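Local coordinates for MccB protein (PDB 3H5N) that binds ATP and zinc and, as a bacterial relative of ubiquitin E1 enzymes, initiates biosynthesis of the peptide antibiotic microcin C7 through N-P bond formation, at residues 120-125 / 146-151; 212-217 / 235-240; 130-135 / 160-165. All coordinates share one frame; numbering follows the deposited sequence.

Contact 1 of 3, residues 120-125 / 146-151; sequences KVVILG and ILIDND. With ATP (adenosine-5'-triphosphate), chain G.
V122 of strand 120-124 lies beside I146 of strand 144-149 in a parallel pairing; the axes of 120-124 and 146-149 approach to 4.8 Å and are inclined by 15°. They are the two strands of a Rossmann-type beta-alpha-beta unit, with helix 128-140 as the crossover. The ladder has four rungs: I146 N donates to V121 O, I123 N to I146 O (2.8 Å between N and O), I148 N to I123 O, and G125 N to I148 O, which carries the pairing one residue past the first strand. V122, L124, I146 and I148 share one face of the sheet. There V122 CG1, placed anti to its own backbone nitrogen (chi1 170°), presses on I148 CD1 at 3.5 Å, closer than usual for two methyls, while L124 CD1 meets I148 CG2 at 3.6 Å. The other face carries I123 and L147, lying side by side with CB of I123 4.0 Å from CD2 of L147. At the C-terminal ends the strands open onto ATP. G125 has backbone angles that favour glycine, and its CA comes 3.5 Å from ribose O4'. D149 grips both ribose hydroxyls: O2' donates to OD1, and O3' donates to OD2, which also accepts from the backbone N of C126. The carboxylate is steadied further by an Asx turn, in which D151 N reaches D149 OD1 at 2.9 Å on its anti side.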
loop_
_atom_site.group_PDB
_atom_site.type_symbol
_atom_site.label_atom_id
_atom_site.label_comp_id
_atom_site.label_asym_id
_atom_site.label_seq_id
_atom_site.Cartn_x
_atom_site.Cartn_y
_atom_site.Cartn_z
ATOM N N LYS A 120 -1.874 -24.209 -27.926
ATOM C CA LYS A 120 -2.713 -24.665 -26.830
ATOM C C LYS A 120 -1.778 -25.164 -25.751
ATOM O O LYS A 120 -0.906 -25.985 -26.037
ATOM C CB LYS A 120 -3.597 -25.810 -27.331
ATOM C CG LYS A 120 -4.507 -26.450 -26.301
ATOM C CD LYS A 120 -5.223 -27.595 -26.969
ATOM C CE LYS A 120 -6.499 -27.946 -26.270
ATOM N NZ LYS A 120 -7.383 -28.756 -27.169
ATOM N N VAL A 121 -1.946 -24.671 -24.525
ATOM C CA VAL A 121 -1.074 -25.075 -23.425
ATOM C C VAL A 121 -1.880 -25.559 -22.240
ATOM O O VAL A 121 -2.773 -24.858 -21.740
ATOM C CB VAL A 121 -0.111 -23.947 -22.985
ATOM C CG1 VAL A 121 0.830 -24.453 -21.884
ATOM C CG2 VAL A 121 0.717 -23.463 -24.181
ATOM N N VAL A 122 -1.566 -26.777 -21.814
ATOM C CA VAL A 122 -2.151 -27.337 -20.598
ATOM C C VAL A 122 -1.311 -26.926 -19.405
ATOM O O VAL A 122 -0.073 -27.052 -19.428
ATOM C CB VAL A 122 -2.277 -28.879 -20.659
ATOM C CG1 VAL A 122 -2.645 -29.436 -19.286
ATOM C CG2 VAL A 122 -3.317 -29.287 -21.707
ATOM N N ILE A 123 -1.999 -26.402 -18.386
ATOM C CA ILE A 123 -1.391 -26.077 -17.101
ATOM C C ILE A 123 -1.818 -27.174 -16.132
ATOM O O ILE A 123 -2.951 -27.170 -15.633
ATOM C CB ILE A 123 -1.833 -24.656 -16.609
ATOM C CG1 ILE A 123 -1.621 -23.594 -17.712
ATOM C CG2 ILE A 123 -1.141 -24.257 -15.308
ATOM C CD1 ILE A 123 -0.147 -23.316 -18.103
ATOM N N LEU A 124 -0.931 -28.141 -15.904
ATOM C CA LEU A 124 -1.223 -29.254 -14.999
ATOM C C LEU A 124 -0.688 -28.922 -13.607
ATOM O O LEU A 124 0.493 -29.124 -13.322
ATOM C CB LEU A 124 -0.623 -30.564 -15.524
ATOM C CG LEU A 124 -1.004 -31.860 -14.804
ATOM C CD1 LEU A 124 -2.539 -32.035 -14.746
ATOM C CD2 LEU A 124 -0.349 -33.014 -15.508
ATOM N N GLY A 125 -1.568 -28.405 -12.755
ATOM C CA GLY A 125 -1.157 -27.842 -11.464
ATOM C C GLY A 125 -1.328 -26.337 -11.486
ATOM O O GLY A 125 -0.679 -25.645 -12.276
ATOM N N ILE A 146 -5.577 -24.341 -20.920
ATOM C CA ILE A 146 -6.387 -25.321 -20.212
ATOM C C ILE A 146 -5.860 -25.551 -18.793
ATOM O O ILE A 146 -4.736 -26.039 -18.599
ATOM C CB ILE A 146 -6.438 -26.638 -21.005
ATOM C CG1 ILE A 146 -6.957 -26.354 -22.427
ATOM C CG2 ILE A 146 -7.231 -27.706 -20.244
ATOM C CD1 ILE A 146 -6.960 -27.521 -23.327
ATOM N N LEU A 147 -6.682 -25.196 -17.808
ATOM C CA LEU A 147 -6.294 -25.253 -16.399
ATOM C C LEU A 147 -6.755 -26.540 -15.736
ATOM O O LEU A 147 -7.945 -26.846 -15.730
ATOM C CB LEU A 147 -6.873 -24.052 -15.647
ATOM C CG LEU A 147 -6.514 -22.710 -16.287
ATOM C CD1 LEU A 147 -7.412 -21.611 -15.731
ATOM C CD2 LEU A 147 -5.032 -22.396 -16.073
ATOM N N ILE A 148 -5.813 -27.297 -15.178
ATOM C CA ILE A 148 -6.168 -28.539 -14.502
ATOM C C ILE A 148 -5.718 -28.550 -13.040
ATOM O O ILE A 148 -4.539 -28.411 -12.730
ATOM C CB ILE A 148 -5.676 -29.785 -15.283
ATOM C CG1 ILE A 148 -6.295 -29.801 -16.682
ATOM C CG2 ILE A 148 -6.043 -31.074 -14.545
ATOM C CD1 ILE A 148 -5.530 -30.622 -17.706
ATOM N N ASP A 149 -6.695 -28.708 -12.157
ATOM C CA ASP A 149 -6.481 -28.832 -10.727
ATOM C C ASP A 149 -7.820 -29.297 -10.147
ATOM O O ASP A 149 -8.853 -29.204 -10.818
ATOM C CB ASP A 149 -6.091 -27.471 -10.121
ATOM C CG ASP A 149 -5.198 -27.610 -8.897
ATOM O OD1 ASP A 149 -5.647 -28.145 -7.859
ATOM O OD2 ASP A 149 -4.028 -27.188 -8.965
ATOM N N ASN A 150 -7.803 -29.784 -8.908
ATOM C CA ASN A 150 -9.046 -30.105 -8.206
ATOM C C ASN A 150 -9.088 -29.496 -6.797
ATOM O O ASN A 150 -9.960 -29.838 -5.992
ATOM C CB ASN A 150 -9.266 -31.629 -8.159
ATOM C CG ASN A 150 -10.747 -32.027 -8.249
ATOM O OD1 ASN A 150 -11.561 -31.342 -8.877
ATOM N ND2 ASN A 150 -11.090 -33.146 -7.623
ATOM N N ASP A 151 -8.154 -28.598 -6.490
ATOM C CA ASP A 151 -8.122 -28.015 -5.143
ATOM C C ASP A 151 -8.826 -26.663 -5.070
ATOM O O ASP A 151 -9.036 -26.001 -6.079
ATOM C CB ASP A 151 -6.682 -27.919 -4.589
HETATM P PG ATP G . 1.027 -25.338 -0.568
HETATM O O1G ATP G . -0.178 -25.207 0.330
HETATM O O2G ATP G . 2.152 -24.384 -0.238
HETATM O O3G ATP G . 1.511 -26.746 -0.825
HETATM P PB ATP G . -0.618 -25.559 -2.864
HETATM O O1B ATP G . -1.895 -24.754 -2.860
HETATM O O2B ATP G . -0.674 -27.037 -2.533
HETATM O O3B ATP G . 0.486 -24.785 -1.989
HETATM P PA ATP G . 1.421 -25.870 -4.825
HETATM O O1A ATP G . 2.227 -24.585 -4.898
HETATM O O2A ATP G . 1.930 -27.063 -4.058
HETATM O O3A ATP G . -0.049 -25.428 -4.355
HETATM O "O5'" ATP G . 1.117 -26.359 -6.334
HETATM C "C5'" ATP G . 0.684 -27.687 -6.629
HETATM C "C4'" ATP G . -0.700 -27.596 -7.244
HETATM O "O4'" ATP G . -0.903 -28.749 -8.059
HETATM C "C3'" ATP G . -1.822 -27.560 -6.206
HETATM O "O3'" ATP G . -2.806 -26.586 -6.616
HETATM C "C2'" ATP G . -2.412 -28.964 -6.233
HETATM O "O2'" ATP G . -3.825 -28.983 -5.997
HETATM C "C1'" ATP G . -2.095 -29.429 -7.645
HETATM N N9 ATP G . -1.852 -30.885 -7.697
HETATM C C8 ATP G . -0.947 -31.574 -6.973
HETATM N N7 ATP G . -0.987 -32.889 -7.294
HETATM C C5 ATP G . -1.941 -33.040 -8.233
HETATM C C6 ATP G . -2.504 -34.168 -9.005
HETATM N N6 ATP G . -2.030 -35.411 -8.800
HETATM N N1 ATP G . -3.489 -33.909 -9.897
HETATM C C2 ATP G . -3.966 -32.657 -10.101
HETATM N N3 ATP G . -3.506 -31.580 -9.430
HETATM C C4 ATP G . -2.511 -31.713 -8.502
#

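Contact 2 of 3, residues 212-217 / 235-240; sequences WVVSAD and QPYINA. With ATP (adenosine-5'-triphosphate), chain G.
W212 N donates to P236 O at 2.9 Å, the first rung of a parallel pairing between strands 211-214 and 237-243, the two strands of a beta-alpha-beta unit whose crossover is helix 222-232. I238 N then gives to W212 O, and V214 N to I238 O. P236 O is gripped twice, its second donor being Q235 NE2, which lies in the carbonyl plane on a lone pair with a straight bond (180° at the hydrogen). Q235 CG, anti to its backbone nitrogen (chi1 173°), makes a CH-pi contact over one face of the W212 indole, 3.6 Å from the centroid of its five-membered ring; a bend at chi2 then lays the amide only 15° from the ring plane. The indole NE1 is satisfied by P207 O, Q235 NE2 also by A209 O, and Y237 OH by N227 OD1. V214 O likewise has two donors, A240 N at 3.2 Å and the amide ND2 of N239 at 2.6 Å, which approach from opposite faces of its plane. Beyond the ladder, one water bridges S215 O and A240 O. A216 CB lies 3.5 Å from C4 of the ATP adenine. A second water donates to A216 O and accepts from N239 ND2 at 3.2 Å.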
loop_
_atom_site.group_PDB
_atom_site.type_symbol
_atom_site.label_atom_id
_atom_site.label_comp_id
_atom_site.label_asym_id
_atom_site.label_seq_id
_atom_site.Cartn_x
_atom_site.Cartn_y
_atom_site.Cartn_z
ATOM N N TRP A 212 2.519 -29.528 -22.210
ATOM C CA TRP A 212 1.966 -29.499 -20.859
ATOM C C TRP A 212 2.999 -28.867 -19.957
ATOM O O TRP A 212 4.192 -29.238 -19.992
ATOM C CB TRP A 212 1.749 -30.894 -20.306
ATOM C CG TRP A 212 0.695 -31.748 -20.957
ATOM C CD1 TRP A 212 -0.074 -31.461 -22.058
ATOM C CD2 TRP A 212 0.324 -33.055 -20.535
ATOM N NE1 TRP A 212 -0.912 -32.522 -22.338
ATOM C CE2 TRP A 212 -0.684 -33.516 -21.420
ATOM C CE3 TRP A 212 0.744 -33.887 -19.492
ATOM C CZ2 TRP A 212 -1.284 -34.771 -21.281
ATOM C CZ3 TRP A 212 0.147 -35.136 -19.356
ATOM C CH2 TRP A 212 -0.855 -35.563 -20.251
ATOM N N VAL A 213 2.532 -27.942 -19.138
ATOM C CA VAL A 213 3.325 -27.385 -18.054
ATOM C C VAL A 213 2.986 -28.121 -16.760
ATOM O O VAL A 213 1.885 -27.998 -16.230
ATOM C CB VAL A 213 3.071 -25.855 -17.889
ATOM C CG1 VAL A 213 3.786 -25.330 -16.652
ATOM C CG2 VAL A 213 3.522 -25.085 -19.117
ATOM N N VAL A 214 3.950 -28.856 -16.226
ATOM C CA VAL A 214 3.657 -29.778 -15.137
ATOM C C VAL A 214 4.312 -29.316 -13.843
ATOM O O VAL A 214 5.535 -29.302 -13.723
ATOM C CB VAL A 214 4.134 -31.219 -15.469
ATOM C CG1 VAL A 214 3.855 -32.161 -14.316
ATOM C CG2 VAL A 214 3.498 -31.722 -16.774
ATOM N N SER A 215 3.492 -28.953 -12.874
ATOM C CA SER A 215 4.016 -28.523 -11.587
ATOM C C SER A 215 3.266 -29.209 -10.455
ATOM O O SER A 215 3.639 -29.052 -9.304
ATOM C CB SER A 215 3.971 -26.994 -11.444
ATOM O OG SER A 215 2.650 -26.511 -11.599
ATOM N N ALA A 216 2.213 -29.957 -10.791
ATOM C CA ALA A 216 1.583 -30.872 -9.831
ATOM C C ALA A 216 2.634 -31.863 -9.319
ATOM O O ALA A 216 3.483 -32.346 -10.096
ATOM C CB ALA A 216 0.412 -31.606 -10.478
ATOM N N ASP A 217 2.581 -32.157 -8.023
ATOM C CA ASP A 217 3.716 -32.766 -7.335
ATOM C C ASP A 217 3.375 -33.959 -6.435
ATOM O O ASP A 217 4.277 -34.535 -5.816
ATOM C CB ASP A 217 4.416 -31.688 -6.502
ATOM C CG ASP A 217 3.501 -31.081 -5.434
ATOM O OD1 ASP A 217 2.260 -30.984 -5.651
ATOM O OD2 ASP A 217 4.035 -30.693 -4.367
ATOM N N GLN A 235 3.709 -36.533 -26.439
ATOM C CA GLN A 235 3.260 -35.239 -25.901
ATOM C C GLN A 235 4.393 -34.492 -25.208
ATOM O O GLN A 235 4.883 -34.956 -24.182
ATOM C CB GLN A 235 2.133 -35.465 -24.883
ATOM C CG GLN A 235 1.675 -34.202 -24.119
ATOM C CD GLN A 235 1.026 -33.171 -25.021
ATOM O OE1 GLN A 235 -0.023 -33.422 -25.619
ATOM N NE2 GLN A 235 1.634 -31.996 -25.106
ATOM N N PRO A 236 4.815 -33.341 -25.764
ATOM C CA PRO A 236 5.784 -32.480 -25.093
ATOM C C PRO A 236 5.290 -31.916 -23.767
ATOM O O PRO A 236 4.122 -31.526 -23.636
ATOM C CB PRO A 236 6.002 -31.339 -26.099
ATOM C CG PRO A 236 5.588 -31.902 -27.384
ATOM C CD PRO A 236 4.448 -32.796 -27.081
ATOM N N TYR A 237 6.192 -31.894 -22.792
ATOM C CA TYR A 237 5.886 -31.402 -21.460
ATOM C C TYR A 237 7.113 -30.748 -20.866
ATOM O O TYR A 237 8.259 -31.138 -21.160
ATOM C CB TYR A 237 5.373 -32.539 -20.550
ATOM C CG TYR A 237 6.442 -33.479 -19.998
ATOM C CD1 TYR A 237 7.166 -33.151 -18.845
ATOM C CD2 TYR A 237 6.718 -34.696 -20.618
ATOM C CE1 TYR A 237 8.160 -34.007 -18.348
ATOM C CE2 TYR A 237 7.679 -35.557 -20.113
ATOM C CZ TYR A 237 8.406 -35.196 -18.993
ATOM O OH TYR A 237 9.360 -36.051 -18.505
ATOM N N ILE A 238 6.893 -29.738 -20.046
ATOM C CA ILE A 238 7.989 -29.151 -19.273
ATOM C C ILE A 238 7.643 -29.270 -17.796
ATOM O O ILE A 238 6.495 -29.054 -17.404
ATOM C CB ILE A 238 8.324 -27.676 -19.693
ATOM C CG1 ILE A 238 9.574 -27.164 -18.952
ATOM C CG2 ILE A 238 7.121 -26.721 -19.469
ATOM C CD1 ILE A 238 10.118 -25.847 -19.518
ATOM N N ASN A 239 8.629 -29.642 -16.986
ATOM C CA ASN A 239 8.448 -29.696 -15.539
ATOM C C ASN A 239 9.087 -28.457 -14.885
ATOM O O ASN A 239 10.083 -27.928 -15.384
ATOM C CB ASN A 239 9.029 -31.029 -15.018
ATOM C CG ASN A 239 8.688 -31.321 -13.561
ATOM O OD1 ASN A 239 9.532 -31.839 -12.837
ATOM N ND2 ASN A 239 7.458 -31.021 -13.132
ATOM N N ALA A 240 8.480 -27.966 -13.806
ATOM C CA ALA A 240 9.036 -26.854 -13.059
ATOM C C ALA A 240 8.538 -26.887 -11.626
ATOM O O ALA A 240 7.455 -27.417 -11.333
ATOM C CB ALA A 240 8.690 -25.531 -13.712
HETATM P PG ATP G . 1.027 -25.338 -0.568
HETATM O O1G ATP G . -0.178 -25.207 0.330
HETATM O O2G ATP G . 2.152 -24.384 -0.238
HETATM O O3G ATP G . 1.511 -26.746 -0.825
HETATM P PB ATP G . -0.618 -25.559 -2.864
HETATM O O1B ATP G . -1.895 -24.754 -2.860
HETATM O O2B ATP G . -0.674 -27.037 -2.533
HETATM O O3B ATP G . 0.486 -24.785 -1.989
HETATM P PA ATP G . 1.421 -25.870 -4.825
HETATM O O1A ATP G . 2.227 -24.585 -4.898
HETATM O O2A ATP G . 1.930 -27.063 -4.058
HETATM O O3A ATP G . -0.049 -25.428 -4.355
HETATM O "O5'" ATP G . 1.117 -26.359 -6.334
HETATM C "C5'" ATP G . 0.684 -27.687 -6.629
HETATM C "C4'" ATP G . -0.700 -27.596 -7.244
HETATM O "O4'" ATP G . -0.903 -28.749 -8.059
HETATM C "C3'" ATP G . -1.822 -27.560 -6.206
HETATM O "O3'" ATP G . -2.806 -26.586 -6.616
HETATM C "C2'" ATP G . -2.412 -28.964 -6.233
HETATM O "O2'" ATP G . -3.825 -28.983 -5.997
HETATM C "C1'" ATP G . -2.095 -29.429 -7.645
HETATM N N9 ATP G . -1.852 -30.885 -7.697
HETATM C C8 ATP G . -0.947 -31.574 -6.973
HETATM N N7 ATP G . -0.987 -32.889 -7.294
HETATM C C5 ATP G . -1.941 -33.040 -8.233
HETATM C C6 ATP G . -2.504 -34.168 -9.005
HETATM N N6 ATP G . -2.030 -35.411 -8.800
HETATM N N1 ATP G . -3.489 -33.909 -9.897
HETATM C C2 ATP G . -3.966 -32.657 -10.101
HETATM N N3 ATP G . -3.506 -31.580 -9.430
HETATM C C4 ATP G . -2.511 -31.713 -8.502
HETATM O O HOH W 1 6.730 -29.145 -9.389
HETATM O O HOH W 2 6.285 -31.675 -10.237
#

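Contact 3 of 3, residues 130-135 / 160-165; sequences GNHVSV and RQVLFS. With ATP (adenosine-5'-triphosphate), chain G.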
loop_
_atom_site.group_PDB
_atom_site.type_symbol
_atom_site.label_atom_id
_atom_site.label_comp_id
_atom_site.label_asym_id
_atom_site.label_seq_id
_atom_site.Cartn_x
_atom_site.Cartn_y
_atom_site.Cartn_z
ATOM N N GLY A 130 1.882 -22.702 -11.421
ATOM C CA GLY A 130 0.819 -22.564 -12.406
ATOM C C GLY A 130 0.207 -21.175 -12.473
ATOM O O GLY A 130 -0.147 -20.709 -13.553
ATOM N N ASN A 131 0.066 -20.525 -11.324
ATOM C CA ASN A 131 -0.379 -19.132 -11.257
ATOM C C ASN A 131 0.535 -18.262 -12.132
ATOM O O ASN A 131 0.078 -17.593 -13.059
ATOM C CB ASN A 131 -0.319 -18.613 -9.809
ATOM C CG ASN A 131 -1.682 -18.613 -9.106
ATOM O OD1 ASN A 131 -2.263 -17.559 -8.872
ATOM N ND2 ASN A 131 -2.163 -19.793 -8.725
ATOM N N HIS A 132 1.836 -18.321 -11.837
ATOM C CA HIS A 132 2.823 -17.447 -12.487
ATOM C C HIS A 132 3.079 -17.766 -13.950
ATOM O O HIS A 132 3.229 -16.844 -14.739
ATOM C CB HIS A 132 4.143 -17.437 -11.721
ATOM C CG HIS A 132 4.177 -16.444 -10.612
ATOM N ND1 HIS A 132 4.584 -15.142 -10.794
ATOM C CD2 HIS A 132 3.843 -16.559 -9.307
ATOM C CE1 HIS A 132 4.495 -14.493 -9.646
ATOM N NE2 HIS A 132 4.040 -15.330 -8.731
ATOM N N VAL A 133 3.118 -19.052 -14.313
ATOM C CA VAL A 133 3.306 -19.456 -15.712
ATOM C C VAL A 133 2.085 -19.043 -16.529
ATOM O O VAL A 133 2.208 -18.441 -17.606
ATOM C CB VAL A 133 3.591 -20.993 -15.854
ATOM C CG1 VAL A 133 3.599 -21.406 -17.310
ATOM C CG2 VAL A 133 4.907 -21.365 -15.203
ATOM N N SER A 134 0.900 -19.321 -15.991
ATOM C CA SER A 134 -0.328 -19.075 -16.740
ATOM C C SER A 134 -0.533 -17.594 -17.069
ATOM O O SER A 134 -0.984 -17.272 -18.161
ATOM C CB SER A 134 -1.539 -19.682 -16.028
ATOM O OG SER A 134 -1.901 -18.918 -14.892
ATOM N N VAL A 135 -0.191 -16.682 -16.161
ATOM C CA VAL A 135 -0.359 -15.264 -16.494
ATOM C C VAL A 135 0.629 -14.810 -17.528
ATOM O O VAL A 135 0.292 -13.989 -18.363
ATOM C CB VAL A 135 -0.151 -14.235 -15.352
ATOM C CG1 VAL A 135 -1.437 -13.548 -15.015
ATOM C CG2 VAL A 135 0.681 -14.741 -14.179
ATOM N N ARG A 160 2.430 -17.036 -2.631
ATOM C CA ARG A 160 3.020 -17.223 -3.974
ATOM C C ARG A 160 1.996 -17.116 -5.086
ATOM O O ARG A 160 2.344 -16.890 -6.244
ATOM C CB ARG A 160 3.639 -18.626 -4.130
ATOM C CG ARG A 160 4.860 -18.948 -3.287
ATOM C CD ARG A 160 4.497 -19.903 -2.172
ATOM N NE ARG A 160 4.039 -21.216 -2.646
ATOM C CZ ARG A 160 3.015 -21.883 -2.109
ATOM N NH1 ARG A 160 2.320 -21.353 -1.100
ATOM N NH2 ARG A 160 2.665 -23.073 -2.591
ATOM N N GLN A 161 0.732 -17.333 -4.741
ATOM C CA GLN A 161 -0.288 -17.567 -5.753
ATOM C C GLN A 161 -0.928 -16.253 -6.148
ATOM O O GLN A 161 -1.970 -15.836 -5.635
ATOM C CB GLN A 161 -1.232 -18.705 -5.318
ATOM C CG GLN A 161 -0.421 -20.016 -5.262
ATOM C CD GLN A 161 -1.105 -21.204 -4.630
ATOM O OE1 GLN A 161 -2.220 -21.575 -5.000
ATOM N NE2 GLN A 161 -0.410 -21.848 -3.693
ATOM N N VAL A 162 -0.227 -15.599 -7.067
ATOM C CA VAL A 162 -0.358 -14.174 -7.357
ATOM C C VAL A 162 -1.719 -13.736 -7.920
ATOM O O VAL A 162 -2.097 -12.560 -7.794
ATOM C CB VAL A 162 0.803 -13.703 -8.311
ATOM C CG1 VAL A 162 0.628 -14.237 -9.741
ATOM C CG2 VAL A 162 0.982 -12.170 -8.299
ATOM N N LEU A 163 -2.435 -14.664 -8.556
ATOM C CA LEU A 163 -3.762 -14.338 -9.111
ATOM C C LEU A 163 -4.869 -14.361 -8.074
ATOM O O LEU A 163 -5.968 -13.867 -8.334
ATOM C CB LEU A 163 -4.127 -15.276 -10.258
ATOM C CG LEU A 163 -3.159 -15.189 -11.444
ATOM C CD1 LEU A 163 -3.634 -16.127 -12.527
ATOM C CD2 LEU A 163 -3.048 -13.754 -11.937
ATOM N N PHE A 164 -4.578 -14.928 -6.907
ATOM C CA PHE A 164 -5.590 -15.129 -5.858
ATOM C C PHE A 164 -5.613 -14.053 -4.788
ATOM O O PHE A 164 -4.577 -13.500 -4.422
ATOM C CB PHE A 164 -5.378 -16.475 -5.166
ATOM C CG PHE A 164 -5.425 -17.656 -6.081
ATOM C CD1 PHE A 164 -6.132 -17.618 -7.276
ATOM C CD2 PHE A 164 -4.777 -18.836 -5.722
ATOM C CE1 PHE A 164 -6.182 -18.734 -8.105
ATOM C CE2 PHE A 164 -4.827 -19.953 -6.527
ATOM C CZ PHE A 164 -5.525 -19.915 -7.719
ATOM N N SER A 165 -6.811 -13.785 -4.273
ATOM C CA SER A 165 -7.032 -12.802 -3.217
ATOM C C SER A 165 -7.742 -13.411 -2.006
ATOM O O SER A 165 -8.248 -14.540 -2.066
ATOM C CB SER A 165 -7.849 -11.633 -3.760
ATOM O OG SER A 165 -7.030 -10.826 -4.575
HETATM P PG ATP G . 1.027 -25.338 -0.568
HETATM O O1G ATP G . -0.178 -25.207 0.330
HETATM O O2G ATP G . 2.152 -24.384 -0.238
HETATM O O3G ATP G . 1.511 -26.746 -0.825
HETATM P PB ATP G . -0.618 -25.559 -2.864
HETATM O O1B ATP G . -1.895 -24.754 -2.860
HETATM O O2B ATP G . -0.674 -27.037 -2.533
HETATM O O3B ATP G . 0.486 -24.785 -1.989
HETATM P PA ATP G . 1.421 -25.870 -4.825
HETATM O O1A ATP G . 2.227 -24.585 -4.898
HETATM O O2A ATP G . 1.930 -27.063 -4.058
HETATM O O3A ATP G . -0.049 -25.428 -4.355
HETATM O "O5'" ATP G . 1.117 -26.359 -6.334
HETATM C "C5'" ATP G . 0.684 -27.687 -6.629
HETATM C "C4'" ATP G . -0.700 -27.596 -7.244
HETATM O "O4'" ATP G . -0.903 -28.749 -8.059
HETATM C "C3'" ATP G . -1.822 -27.560 -6.206
HETATM O "O3'" ATP G . -2.806 -26.586 -6.616
HETATM C "C2'" ATP G . -2.412 -28.964 -6.233
HETATM O "O2'" ATP G . -3.825 -28.983 -5.997
HETATM C "C1'" ATP G . -2.095 -29.429 -7.645
HETATM N N9 ATP G . -1.852 -30.885 -7.697
HETATM C C8 ATP G . -0.947 -31.574 -6.973
HETATM N N7 ATP G . -0.987 -32.889 -7.294
HETATM C C5 ATP G . -1.941 -33.040 -8.233
HETATM C C6 ATP G . -2.504 -34.168 -9.005
HETATM N N6 ATP G . -2.030 -35.411 -8.800
HETATM N N1 ATP G . -3.489 -33.909 -9.897
HETATM C C2 ATP G . -3.966 -32.657 -10.101
HETATM N N3 ATP G . -3.506 -31.580 -9.430
HETATM C C4 ATP G . -2.511 -31.713 -8.502
#
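Helix 128-140, whose N-terminal part belongs to a glycine-rich turn of the Rossmann type beside ATP, is met here by the loop 160-165, which supplies phosphate-binding side chains. N131 joins the two. Its OD1 accepts from L163 N at 2.9 Å in the carbonyl plane, within the type I turn from Q161 to F164, while its ND2 donates to G127 O. Both ends of the amide are therefore used, which fixes its rotation. The amide stands perpendicular to the F164 ring, with OD1 4.0 Å above the ring centre. One turn along the helix, V135 CG1 and L163 CD2 pack tightly at 3.5 Å. H132 offers one ring face to V162, whose CG1 sits 3.9 Å from the imidazole centroid in a CH-pi contact. V162 also faces the second subunit, where its carbonyl O accepts from R184 of that chain. On the nucleotide side R160, bent at chi2 and chi3, brings NH2 among the phosphates; the bond from R160 NH2 to ATP O3B (2.8 Å) is the straightest, and those to O1A and O2G are weak. Q161 NE2 adds a long, weak bond to O1B at 3.4 Å. R97 of the second subunit also binds the ATP, so the positive charge gathered from both chains would be expected to offset the negative charge of the triphosphate, while the neutral N131 amide holds the loop to the helix.

How the contacts relate
All three contacts are buried and touch ATP, but with different parts of it. Contacts 1 and 2 are neighbours in one sheet, since strands 120-124 and 211-214 pair directly, probably through V213 N to V122 O and L124 N to V213 O. Both rely on parallel backbone ladders, contact 1 adding aliphatic packing and contact 2 paired donors and waters. Contact 3 has no ladder: a side-chain amide and apolar contacts join a helix to a loop, and only here does the second subunit take part. Helix 128-140 links them, with V133 packing on V213 and I123. Contact 1 serves the ribose, contact 2 lies near the adenine, and contact 3 reaches the phosphates.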